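2-keto-3-deoxy-D-arabinonate dehydratase (PDB 2Q18) catalyses the metal-dependent dehydration of 2-dehydro-3-deoxy-D-arabinonate to 2,5-dioxopentanoate in a pentose oxidation pathway that leads to 2-oxoglutarate. Local coordinates at residues Y159-D164 with V272-S277. Sequence-based numbering, arbitrary orientation.
Sequences YTIMDD and VEITIS
Ile161 inserts between Ile274 and Ile276, two residues from the same face of the opposing strand. With chi1 at -54°, its CG1 lies beside the backbone N and its CG2 anti to it, which turns the CG2 methyl onto Ile274 CG2 at 3.5 Å, a tight carbon pair. The other branch runs past Ile276 in the opposite direction, with Ile161 CG1 3.7 Å from Ile276 CG1, and ends with Ile161 CD1 3.6 Å from Ile274 O. With an alanine here, the contacts of both branches would be gone, probably opening a gap beside the two neighbouring isoleucines of strand 271-276. Ile274 also sends its CD1 methyl to Asp163, 3.7 Å from Asp163 CB, the two side chains crossing at about a right angle. The carboxylate of Asp163 is buried here, its OD1 accepting a hydrogen bond from the backbone N of Glu143, a magnesium ligand. No hydrogen bond joins the segments: their axes approach to 7.9 Å, with N-to-C directions 151° apart, and the strands lie in different sheets that meet through side chains. Strand 156-167, which also carries the magnesium ligand Asp164, runs between strands 140-150 and 188-195, whereas strand 271-276 lies between 207-214 and 280-288 in the FAH-family fold.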
ATOM      1  N   TYR A 159     -22.995 -19.927  -4.159  1.00 27.30           N
ATOM      2  CA  TYR A 159     -23.578 -20.599  -2.997  1.00 27.30           C
ATOM      3  C   TYR A 159     -22.507 -21.300  -2.180  1.00 26.60           C
ATOM      4  O   TYR A 159     -21.488 -21.736  -2.716  1.00 26.56           O
ATOM      5  CB  TYR A 159     -24.618 -21.642  -3.429  1.00 28.38           C
ATOM      6  CG  TYR A 159     -25.800 -21.078  -4.183  1.00 28.75           C
ATOM      7  CD1 TYR A 159     -26.989 -20.773  -3.520  1.00 28.33           C
ATOM      8  CD2 TYR A 159     -25.734 -20.852  -5.561  1.00 29.44           C
ATOM      9  CE1 TYR A 159     -28.083 -20.256  -4.208  1.00 29.42           C
ATOM     10  CE2 TYR A 159     -26.822 -20.329  -6.258  1.00 29.99           C
ATOM     11  CZ  TYR A 159     -27.991 -20.034  -5.572  1.00 29.64           C
ATOM     12  OH  TYR A 159     -29.073 -19.520  -6.245  1.00 31.53           O
ATOM     13  N   THR A 160     -22.758 -21.417  -0.882  1.00 25.39           N
ATOM     14  CA  THR A 160     -21.844 -22.089   0.029  1.00 24.73           C
ATOM     15  C   THR A 160     -22.632 -22.681   1.206  1.00 24.89           C
ATOM     16  O   THR A 160     -23.833 -22.423   1.357  1.00 24.69           O
ATOM     17  CB  THR A 160     -20.708 -21.125   0.504  1.00 24.21           C
ATOM     18  OG1 THR A 160     -19.622 -21.877   1.060  1.00 23.65           O
ATOM     19  CG2 THR A 160     -21.214 -20.102   1.528  1.00 22.46           C
ATOM     20  N   ILE A 161     -21.961 -23.489   2.019  1.00 23.95           N
ATOM     21  CA  ILE A 161     -22.547 -24.012   3.250  1.00 23.27           C
ATOM     22  C   ILE A 161     -22.158 -23.067   4.374  1.00 22.89           C
ATOM     23  O   ILE A 161     -21.001 -22.674   4.464  1.00 23.66           O
ATOM     24  CB  ILE A 161     -21.993 -25.421   3.587  1.00 23.65           C
ATOM     25  CG1 ILE A 161     -22.163 -26.373   2.399  1.00 23.80           C
ATOM     26  CG2 ILE A 161     -22.643 -25.973   4.863  1.00 21.87           C
ATOM     27  CD1 ILE A 161     -21.296 -27.629   2.482  1.00 24.51           C
ATOM     28  N   MET A 162     -23.104 -22.698   5.231  1.00 22.92           N
ATOM     29  CA  MET A 162     -22.753 -21.922   6.423  1.00 23.09           C
ATOM     30  C   MET A 162     -23.309 -22.568   7.680  1.00 23.04           C
ATOM     31  O   MET A 162     -24.422 -23.092   7.678  1.00 23.53           O
ATOM     32  CB  MET A 162     -23.216 -20.453   6.319  1.00 22.22           C
ATOM     33  CG  MET A 162     -22.841 -19.563   7.539  1.00 23.10           C
ATOM     34  SD  MET A 162     -22.923 -17.754   7.250  1.00 21.99           S
ATOM     35  CE  MET A 162     -21.379 -17.526   6.367  1.00 24.07           C
ATOM     36  N   ASP A 163     -22.520 -22.515   8.748  1.00 23.20           N
ATOM     37  CA  ASP A 163     -22.983 -22.891  10.074  1.00 24.08           C
ATOM     38  C   ASP A 163     -23.201 -21.612  10.870  1.00 23.75           C
ATOM     39  O   ASP A 163     -22.244 -20.923  11.222  1.00 24.30           O
ATOM     40  CB  ASP A 163     -21.943 -23.787  10.759  1.00 23.20           C
ATOM     41  CG  ASP A 163     -22.413 -24.341  12.102  1.00 26.87           C
ATOM     42  OD1 ASP A 163     -23.488 -23.940  12.600  1.00 26.18           O
ATOM     43  OD2 ASP A 163     -21.685 -25.191  12.668  1.00 26.20           O
ATOM     44  N   ASP A 164     -24.465 -21.299  11.142  1.00 23.96           N
ATOM     45  CA  ASP A 164     -24.818 -20.187  12.018  1.00 24.35           C
ATOM     46  C   ASP A 164     -24.820 -20.705  13.456  1.00 25.12           C
ATOM     47  O   ASP A 164     -25.852 -21.138  13.970  1.00 26.07           O
ATOM     48  CB  ASP A 164     -26.187 -19.599  11.612  1.00 23.43           C
ATOM     49  CG  ASP A 164     -26.671 -18.483  12.544  1.00 24.73           C
ATOM     50  OD1 ASP A 164     -25.957 -18.109  13.501  1.00 24.93           O
ATOM     51  OD2 ASP A 164     -27.792 -17.976  12.323  1.00 27.07           O
ATOM     52  N   VAL A 272     -18.607 -31.034  13.967  1.00 28.08           N
ATOM     53  CA  VAL A 272     -19.825 -30.676  13.252  1.00 27.16           C
ATOM     54  C   VAL A 272     -19.580 -30.829  11.758  1.00 27.53           C
ATOM     55  O   VAL A 272     -18.645 -30.241  11.205  1.00 27.68           O
ATOM     56  CB  VAL A 272     -20.288 -29.232  13.597  1.00 27.19           C
ATOM     57  CG1 VAL A 272     -21.521 -28.841  12.782  1.00 27.49           C
ATOM     58  CG2 VAL A 272     -20.569 -29.106  15.087  1.00 26.03           C
ATOM     59  N   GLU A 273     -20.419 -31.633  11.112  1.00 26.83           N
ATOM     60  CA  GLU A 273     -20.302 -31.888   9.686  1.00 28.18           C
ATOM     61  C   GLU A 273     -21.610 -31.519   9.022  1.00 27.72           C
ATOM     62  O   GLU A 273     -22.676 -31.974   9.443  1.00 27.66           O
ATOM     63  CB  GLU A 273     -19.978 -33.361   9.419  1.00 27.53           C
ATOM     64  CG  GLU A 273     -18.794 -33.904  10.222  1.00 29.05           C
ATOM     65  CD  GLU A 273     -18.550 -35.397   9.999  1.00 32.36           C
ATOM     66  OE1 GLU A 273     -19.343 -36.050   9.284  1.00 37.10           O
ATOM     67  OE2 GLU A 273     -17.553 -35.918  10.543  1.00 39.00           O
ATOM     68  N   ILE A 274     -21.528 -30.679   7.992  1.00 27.22           N
ATOM     69  CA  ILE A 274     -22.712 -30.232   7.265  1.00 26.61           C
ATOM     70  C   ILE A 274     -22.511 -30.461   5.780  1.00 27.63           C
ATOM     71  O   ILE A 274     -21.557 -29.951   5.184  1.00 27.37           O
ATOM     72  CB  ILE A 274     -23.058 -28.741   7.542  1.00 26.47           C
ATOM     73  CG1 ILE A 274     -23.255 -28.507   9.043  1.00 25.22           C
ATOM     74  CG2 ILE A 274     -24.313 -28.328   6.761  1.00 24.66           C
ATOM     75  CD1 ILE A 274     -23.094 -27.063   9.488  1.00 24.02           C
ATOM     76  N   THR A 275     -23.415 -31.240   5.195  1.00 27.31           N
ATOM     77  CA  THR A 275     -23.353 -31.575   3.788  1.00 28.38           C
ATOM     78  C   THR A 275     -24.494 -30.894   3.048  1.00 28.55           C
ATOM     79  O   THR A 275     -25.632 -30.885   3.523  1.00 28.19           O
ATOM     80  CB  THR A 275     -23.429 -33.110   3.582  1.00 28.78           C
ATOM     81  OG1 THR A 275     -22.438 -33.746   4.394  1.00 31.28           O
ATOM     82  CG2 THR A 275     -23.197 -33.489   2.122  1.00 28.34           C
ATOM     83  N   ILE A 276     -24.175 -30.298   1.901  1.00 29.04           N
ATOM     84  CA  ILE A 276     -25.191 -29.774   0.993  1.00 29.45           C
ATOM     85  C   ILE A 276     -24.904 -30.285  -0.410  1.00 30.24           C
ATOM     86  O   ILE A 276     -23.756 -30.266  -0.859  1.00 30.77           O
ATOM     87  CB  ILE A 276     -25.274 -28.218   1.009  1.00 29.26           C
ATOM     88  CG1 ILE A 276     -25.647 -27.714   2.411  1.00 28.50           C
ATOM     89  CG2 ILE A 276     -26.286 -27.718  -0.038  1.00 29.64           C
ATOM     90  CD1 ILE A 276     -25.920 -26.213   2.509  1.00 28.91           C
ATOM     91  N   SER A 277     -25.952 -30.756  -1.087  1.00 31.34           N
ATOM     92  CA  SER A 277     -25.858 -31.238  -2.465  1.00 32.66           C
ATOM     93  C   SER A 277     -25.155 -30.227  -3.367  1.00 33.40           C
ATOM     94  O   SER A 277     -25.460 -29.028  -3.325  1.00 34.08           O
ATOM     95  CB  SER A 277     -27.254 -31.522  -3.033  1.00 32.66           C
ATOM     96  OG  SER A 277     -28.014 -32.345  -2.169  1.00 35.25           O
TER